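Local coordinates for glycoside Hydrolase (Bacteroides uniformis, PDB 5T99), which probably cleaves terminal galactose-type sugars from agarose-derived oligosaccharides as a family 2 glycoside hydrolase, and binds the inhibitor galacto-isofagomine in its active site, at residues Asp51-Ile65 against Leu80-Phe92. Sequence-based numbering, arbitrary orientation.
Sequences DDSWRKLNLPHDWAI and LPFHGTGWYRKTF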
loop_
_atom_site.group_PDB
_atom_site.type_symbol
_atom_site.label_atom_id
_atom_site.label_comp_id
_atom_site.label_asym_id
_atom_site.label_seq_id
_atom_site.Cartn_x
_atom_site.Cartn_y
_atom_site.Cartn_z
ATOM N N ASP A 51 -26.401 -18.772 -15.844
ATOM C CA ASP A 51 -25.428 -17.669 -15.925
ATOM C C ASP A 51 -24.596 -17.702 -17.211
ATOM O O ASP A 51 -23.477 -17.180 -17.242
ATOM C CB ASP A 51 -24.512 -17.664 -14.679
ATOM C CG ASP A 51 -23.699 -18.961 -14.504
ATOM O OD1 ASP A 51 -23.697 -19.858 -15.376
ATOM O OD2 ASP A 51 -23.066 -19.082 -13.443
ATOM N N ASP A 52 -25.146 -18.295 -18.274
ATOM C CA ASP A 52 -24.408 -18.465 -19.536
ATOM C C ASP A 52 -24.159 -17.137 -20.280
ATOM O O ASP A 52 -23.193 -17.020 -21.031
ATOM C CB ASP A 52 -25.127 -19.470 -20.443
ATOM C CG ASP A 52 -24.229 -20.017 -21.543
ATOM O OD1 ASP A 52 -24.505 -19.733 -22.731
ATOM O OD2 ASP A 52 -23.242 -20.719 -21.216
ATOM N N SER A 53 -25.019 -16.144 -20.070
ATOM C CA SER A 53 -24.824 -14.809 -20.660
ATOM C C SER A 53 -23.816 -13.946 -19.887
ATOM O O SER A 53 -23.327 -12.952 -20.422
ATOM C CB SER A 53 -26.161 -14.062 -20.735
ATOM O OG SER A 53 -26.711 -13.881 -19.433
ATOM N N TRP A 54 -23.536 -14.315 -18.631
ATOM C CA TRP A 54 -22.675 -13.527 -17.735
ATOM C C TRP A 54 -21.241 -13.460 -18.259
ATOM O O TRP A 54 -20.715 -14.434 -18.802
ATOM C CB TRP A 54 -22.664 -14.119 -16.311
ATOM C CG TRP A 54 -23.940 -13.958 -15.519
ATOM C CD1 TRP A 54 -25.197 -13.761 -16.006
ATOM C CD2 TRP A 54 -24.072 -14.017 -14.092
ATOM N NE1 TRP A 54 -26.098 -13.671 -14.974
ATOM C CE2 TRP A 54 -25.435 -13.819 -13.789
ATOM C CE3 TRP A 54 -23.163 -14.198 -13.036
ATOM C CZ2 TRP A 54 -25.922 -13.808 -12.474
ATOM C CZ3 TRP A 54 -23.645 -14.189 -11.723
ATOM C CH2 TRP A 54 -25.012 -13.994 -11.456
ATOM N N ARG A 55 -20.623 -12.299 -18.091
ATOM C CA ARG A 55 -19.232 -12.072 -18.484
ATOM C C ARG A 55 -18.293 -13.075 -17.801
ATOM O O ARG A 55 -18.548 -13.509 -16.681
ATOM C CB ARG A 55 -18.861 -10.646 -18.111
ATOM C CG ARG A 55 -17.432 -10.224 -18.372
ATOM C CD ARG A 55 -17.276 -8.791 -17.888
ATOM N NE ARG A 55 -15.915 -8.469 -17.480
ATOM C CZ ARG A 55 -15.563 -7.331 -16.876
ATOM N NH1 ARG A 55 -16.474 -6.387 -16.598
ATOM N NH2 ARG A 55 -14.292 -7.135 -16.535
ATOM N N LYS A 56 -17.224 -13.456 -18.494
ATOM C CA LYS A 56 -16.236 -14.399 -17.958
ATOM C C LYS A 56 -14.938 -13.675 -17.614
ATOM O O LYS A 56 -14.387 -12.935 -18.438
ATOM C CB LYS A 56 -15.978 -15.531 -18.953
ATOM C CG LYS A 56 -17.039 -16.617 -18.887
ATOM C CD LYS A 56 -16.873 -17.657 -19.976
ATOM C CE LYS A 56 -17.351 -17.129 -21.321
ATOM N NZ LYS A 56 -17.368 -18.216 -22.336
ATOM N N LEU A 57 -14.455 -13.908 -16.396
ATOM C CA LEU A 57 -13.262 -13.240 -15.889
ATOM C C LEU A 57 -12.576 -14.045 -14.790
ATOM O O LEU A 57 -13.181 -14.941 -14.184
ATOM C CB LEU A 57 -13.588 -11.811 -15.418
ATOM C CG LEU A 57 -14.496 -11.508 -14.207
ATOM C CD1 LEU A 57 -15.638 -12.499 -14.051
ATOM C CD2 LEU A 57 -13.739 -11.430 -12.894
ATOM N N ASN A 58 -11.297 -13.729 -14.572
ATOM C CA ASN A 58 -10.527 -14.231 -13.428
ATOM C C ASN A 58 -10.401 -13.141 -12.354
ATOM O O ASN A 58 -10.252 -11.963 -12.663
ATOM C CB ASN A 58 -9.129 -14.686 -13.856
ATOM C CG ASN A 58 -9.156 -15.807 -14.882
ATOM O OD1 ASN A 58 -10.148 -16.536 -15.033
ATOM N ND2 ASN A 58 -8.048 -15.957 -15.597
ATOM N N LEU A 59 -10.456 -13.566 -11.093
ATOM C CA LEU A 59 -10.262 -12.685 -9.944
ATOM C C LEU A 59 -8.749 -12.519 -9.756
ATOM O O LEU A 59 -7.994 -13.337 -10.280
ATOM C CB LEU A 59 -10.902 -13.305 -8.692
ATOM C CG LEU A 59 -12.370 -13.724 -8.808
ATOM C CD1 LEU A 59 -12.839 -14.353 -7.510
ATOM C CD2 LEU A 59 -13.242 -12.536 -9.181
ATOM N N PRO A 60 -8.285 -11.496 -9.034
ATOM C CA PRO A 60 -9.115 -10.456 -8.394
ATOM C C PRO A 60 -9.697 -9.450 -9.384
ATOM O O PRO A 60 -9.169 -9.291 -10.482
ATOM C CB PRO A 60 -8.131 -9.765 -7.447
ATOM C CG PRO A 60 -6.792 -9.957 -8.082
ATOM C CD PRO A 60 -6.851 -11.167 -8.976
ATOM N N HIS A 61 -10.768 -8.778 -8.973
ATOM C CA HIS A 61 -11.578 -7.933 -9.867
ATOM C C HIS A 61 -12.202 -6.737 -9.126
ATOM O O HIS A 61 -12.892 -6.907 -8.109
ATOM C CB HIS A 61 -12.681 -8.802 -10.502
ATOM C CG HIS A 61 -13.670 -8.045 -11.340
ATOM N ND1 HIS A 61 -13.312 -7.340 -12.470
ATOM C CD2 HIS A 61 -15.013 -7.928 -11.237
ATOM C CE1 HIS A 61 -14.390 -6.803 -13.011
ATOM N NE2 HIS A 61 -15.435 -7.139 -12.276
ATOM N N ASP A 62 -11.942 -5.544 -9.652
ATOM C CA ASP A 62 -12.593 -4.304 -9.234
ATOM C C ASP A 62 -13.489 -3.881 -10.394
ATOM O O ASP A 62 -12.979 -3.434 -11.424
ATOM C CB ASP A 62 -11.506 -3.251 -8.973
ATOM C CG ASP A 62 -12.047 -1.901 -8.489
ATOM O OD1 ASP A 62 -13.249 -1.787 -8.116
ATOM O OD2 ASP A 62 -11.218 -0.951 -8.472
ATOM N N TRP A 63 -14.809 -4.039 -10.268
ATOM C CA TRP A 63 -15.711 -3.572 -11.338
ATOM C C TRP A 63 -15.835 -2.043 -11.401
ATOM O O TRP A 63 -16.193 -1.514 -12.442
ATOM C CB TRP A 63 -17.093 -4.246 -11.282
ATOM C CG TRP A 63 -18.128 -3.601 -10.386
ATOM C CD1 TRP A 63 -18.710 -2.367 -10.541
ATOM C CD2 TRP A 63 -18.725 -4.178 -9.221
ATOM N NE1 TRP A 63 -19.616 -2.148 -9.540
ATOM C CE2 TRP A 63 -19.651 -3.239 -8.716
ATOM C CE3 TRP A 63 -18.567 -5.397 -8.553
ATOM C CZ2 TRP A 63 -20.420 -3.480 -7.575
ATOM C CZ3 TRP A 63 -19.333 -5.643 -7.418
ATOM C CH2 TRP A 63 -20.253 -4.688 -6.944
ATOM N N ALA A 64 -15.539 -1.345 -10.299
ATOM C CA ALA A 64 -15.766 0.106 -10.212
ATOM C C ALA A 64 -14.796 0.950 -11.028
ATOM O O ALA A 64 -15.096 2.101 -11.324
ATOM C CB ALA A 64 -15.757 0.567 -8.760
ATOM N N ILE A 65 -13.636 0.394 -11.370
ATOM C CA ILE A 65 -12.626 1.103 -12.174
ATOM C C ILE A 65 -12.954 1.133 -13.682
ATOM O O ILE A 65 -12.292 1.835 -14.439
ATOM C CB ILE A 65 -11.219 0.483 -11.925
ATOM C CG1 ILE A 65 -10.072 1.424 -12.333
ATOM C CG2 ILE A 65 -11.077 -0.871 -12.622
ATOM C CD1 ILE A 65 -10.052 2.753 -11.612
ATOM N N LEU A 80 -15.640 8.081 -8.850
ATOM C CA LEU A 80 -16.218 6.996 -9.662
ATOM C C LEU A 80 -17.257 6.195 -8.850
ATOM O O LEU A 80 -16.961 5.810 -7.714
ATOM C CB LEU A 80 -15.112 6.053 -10.146
ATOM C CG LEU A 80 -13.999 6.662 -11.012
ATOM C CD1 LEU A 80 -12.777 5.755 -11.024
ATOM C CD2 LEU A 80 -14.484 6.939 -12.431
ATOM N N PRO A 81 -18.470 5.948 -9.416
ATOM C CA PRO A 81 -19.503 5.142 -8.734
ATOM C C PRO A 81 -19.051 3.747 -8.287
ATOM O O PRO A 81 -18.595 2.949 -9.108
ATOM C CB PRO A 81 -20.616 5.036 -9.785
ATOM C CG PRO A 81 -20.499 6.296 -10.561
ATOM C CD PRO A 81 -19.024 6.613 -10.614
ATOM N N PHE A 82 -19.219 3.473 -6.991
ATOM C CA PHE A 82 -18.680 2.272 -6.324
ATOM C C PHE A 82 -19.732 1.436 -5.576
ATOM O O PHE A 82 -19.381 0.501 -4.858
ATOM C CB PHE A 82 -17.566 2.688 -5.349
ATOM C CG PHE A 82 -18.031 3.593 -4.232
ATOM C CD1 PHE A 82 -18.452 3.061 -3.011
ATOM C CD2 PHE A 82 -18.039 4.979 -4.396
ATOM C CE1 PHE A 82 -18.878 3.893 -1.982
ATOM C CE2 PHE A 82 -18.464 5.814 -3.371
ATOM C CZ PHE A 82 -18.882 5.271 -2.161
ATOM N N HIS A 83 -21.011 1.755 -5.757
ATOM C CA HIS A 83 -22.096 1.130 -4.993
ATOM C C HIS A 83 -23.047 0.428 -5.948
ATOM O O HIS A 83 -22.960 0.603 -7.164
ATOM C CB HIS A 83 -22.842 2.165 -4.138
ATOM C CG HIS A 83 -23.541 3.223 -4.932
ATOM N ND1 HIS A 83 -24.895 3.188 -5.185
ATOM C CD2 HIS A 83 -23.071 4.342 -5.536
ATOM C CE1 HIS A 83 -25.232 4.242 -5.910
ATOM N NE2 HIS A 83 -24.143 4.956 -6.140
ATOM N N GLY A 84 -23.950 -0.362 -5.377
ATOM C CA GLY A 84 -24.918 -1.138 -6.138
ATOM C C GLY A 84 -24.781 -2.598 -5.775
ATOM O O GLY A 84 -24.400 -2.933 -4.654
ATOM N N THR A 85 -25.093 -3.464 -6.727
ATOM C CA THR A 85 -25.092 -4.899 -6.519
ATOM C C THR A 85 -24.214 -5.534 -7.587
ATOM O O THR A 85 -24.216 -5.087 -8.745
ATOM C CB THR A 85 -26.518 -5.458 -6.590
ATOM O OG1 THR A 85 -27.307 -4.834 -5.572
ATOM C CG2 THR A 85 -26.544 -6.973 -6.395
ATOM N N GLY A 86 -23.441 -6.541 -7.180
ATOM C CA GLY A 86 -22.593 -7.317 -8.084
ATOM C C GLY A 86 -22.636 -8.764 -7.663
ATOM O O GLY A 86 -22.573 -9.068 -6.466
ATOM N N TRP A 87 -22.750 -9.654 -8.645
ATOM C CA TRP A 87 -22.852 -11.079 -8.398
ATOM C C TRP A 87 -21.677 -11.788 -9.042
ATOM O O TRP A 87 -21.287 -11.447 -10.162
ATOM C CB TRP A 87 -24.145 -11.642 -8.989
ATOM C CG TRP A 87 -25.369 -11.526 -8.120
ATOM C CD1 TRP A 87 -26.273 -10.500 -8.099
ATOM C CD2 TRP A 87 -25.837 -12.488 -7.178
ATOM N NE1 TRP A 87 -27.274 -10.762 -7.188
ATOM C CE2 TRP A 87 -27.036 -11.979 -6.617
ATOM C CE3 TRP A 87 -25.357 -13.727 -6.741
ATOM C CZ2 TRP A 87 -27.755 -12.661 -5.650
ATOM C CZ3 TRP A 87 -26.087 -14.420 -5.777
ATOM C CH2 TRP A 87 -27.276 -13.880 -5.243
ATOM N N TYR A 88 -21.127 -12.777 -8.329
ATOM C CA TYR A 88 -20.123 -13.683 -8.888
ATOM C C TYR A 88 -20.569 -15.122 -8.692
ATOM O O TYR A 88 -21.077 -15.470 -7.634
ATOM C CB TYR A 88 -18.765 -13.508 -8.226
ATOM C CG TYR A 88 -18.113 -12.158 -8.390
ATOM C CD1 TYR A 88 -17.056 -11.979 -9.275
ATOM C CD2 TYR A 88 -18.516 -11.069 -7.616
ATOM C CE1 TYR A 88 -16.432 -10.742 -9.401
ATOM C CE2 TYR A 88 -17.901 -9.830 -7.738
ATOM C CZ TYR A 88 -16.864 -9.682 -8.628
ATOM O OH TYR A 88 -16.260 -8.475 -8.745
ATOM N N ARG A 89 -20.363 -15.948 -9.714
ATOM C CA ARG A 89 -20.668 -17.372 -9.646
ATOM C C ARG A 89 -19.518 -18.146 -10.240
ATOM O O ARG A 89 -18.956 -17.728 -11.240
ATOM C CB ARG A 89 -21.928 -17.699 -10.451
ATOM C CG ARG A 89 -23.243 -17.287 -9.807
ATOM C CD ARG A 89 -24.398 -17.515 -10.784
ATOM N NE ARG A 89 -24.557 -18.930 -11.158
ATOM C CZ ARG A 89 -25.301 -19.835 -10.516
ATOM N NH1 ARG A 89 -25.981 -19.536 -9.415
ATOM N NH2 ARG A 89 -25.356 -21.075 -10.979
ATOM N N LYS A 90 -19.171 -19.265 -9.619
ATOM C CA LYS A 90 -18.194 -20.196 -10.169
ATOM C C LYS A 90 -18.764 -21.599 -10.065
ATOM O O LYS A 90 -19.264 -21.985 -9.016
ATOM C CB LYS A 90 -16.864 -20.107 -9.424
ATOM C CG LYS A 90 -15.816 -21.098 -9.916
ATOM C CD LYS A 90 -14.419 -20.775 -9.409
ATOM C CE LYS A 90 -13.411 -21.833 -9.851
ATOM N NZ LYS A 90 -12.008 -21.535 -9.440
ATOM N N THR A 91 -18.674 -22.348 -11.164
ATOM C CA THR A 91 -19.242 -23.689 -11.268
ATOM C C THR A 91 -18.074 -24.657 -11.439
ATOM O O THR A 91 -17.218 -24.430 -12.295
ATOM C CB THR A 91 -20.232 -23.780 -12.461
ATOM O OG1 THR A 91 -21.255 -22.789 -12.307
ATOM C CG2 THR A 91 -20.891 -25.149 -12.558
ATOM N N PHE A 92 -18.034 -25.715 -10.631
ATOM C CA PHE A 92 -16.874 -26.612 -10.593
ATOM C C PHE A 92 -17.252 -28.032 -10.188
ATOM O O PHE A 92 -18.148 -28.232 -9.365
ATOM C CB PHE A 92 -15.783 -26.057 -9.645
ATOM C CG PHE A 92 -16.225 -25.902 -8.205
ATOM C CD1 PHE A 92 -15.925 -26.877 -7.258
ATOM C CD2 PHE A 92 -16.955 -24.787 -7.798
ATOM C CE1 PHE A 92 -16.341 -26.740 -5.939
ATOM C CE2 PHE A 92 -17.369 -24.643 -6.479
ATOM C CZ PHE A 92 -17.057 -25.619 -5.547
#
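Arg89 reaches Asp51 through NE, which gives its hydrogen to OD2 at 2.7 Å in a salt bridge with an N-H...O angle of 156°. The oxygen lies in the guanidinium plane, yet the arginine meets it from above the carboxylate plane, and the two flat groups stand 74° apart. A bend at chi3 (62°) turns the guanidinium out of line with the start of the chain, while Arg89 CD rests 3.5 Å from Trp54 CZ3. That indole drives its six-membered end between two side chains of the strand, since CH2 also meets Trp87 CB at 3.5 Å. Asp51 CB covers one face of the same ring, offset toward its rim. Cut back to an alanine, Arg89 would probably leave the Asp51 carboxylate without its charged mate and open a gap beside the end of Trp54.

Further along, Leu59 CD2 packs 3.7 Å from Tyr88 CE1, and Trp63 CH2 lies 3.7 Å from Gly86 N, where a beta carbon on the glycine would run into the indole. Both segments belong to the sugar-binding domain, a jelly-roll beta sandwich as in other family 2 glycosidases. Strands 55-57 and 86-93 share an antiparallel sheet with strand 34-38 between them, so side chains rather than backbone bonds join the segments. Near the far end Ala64 CB comes 3.7 Å from Pro81 O.

In the second shell, Arg89 NH1 bonds to the carbonyls of Ala44 and Ala46, fixing the guanidinium from its other end. Asp62 OD1 accepts from Ala64 N in an Asx turn and from Ala166 N, OD2 from Tyr163 and Ala323.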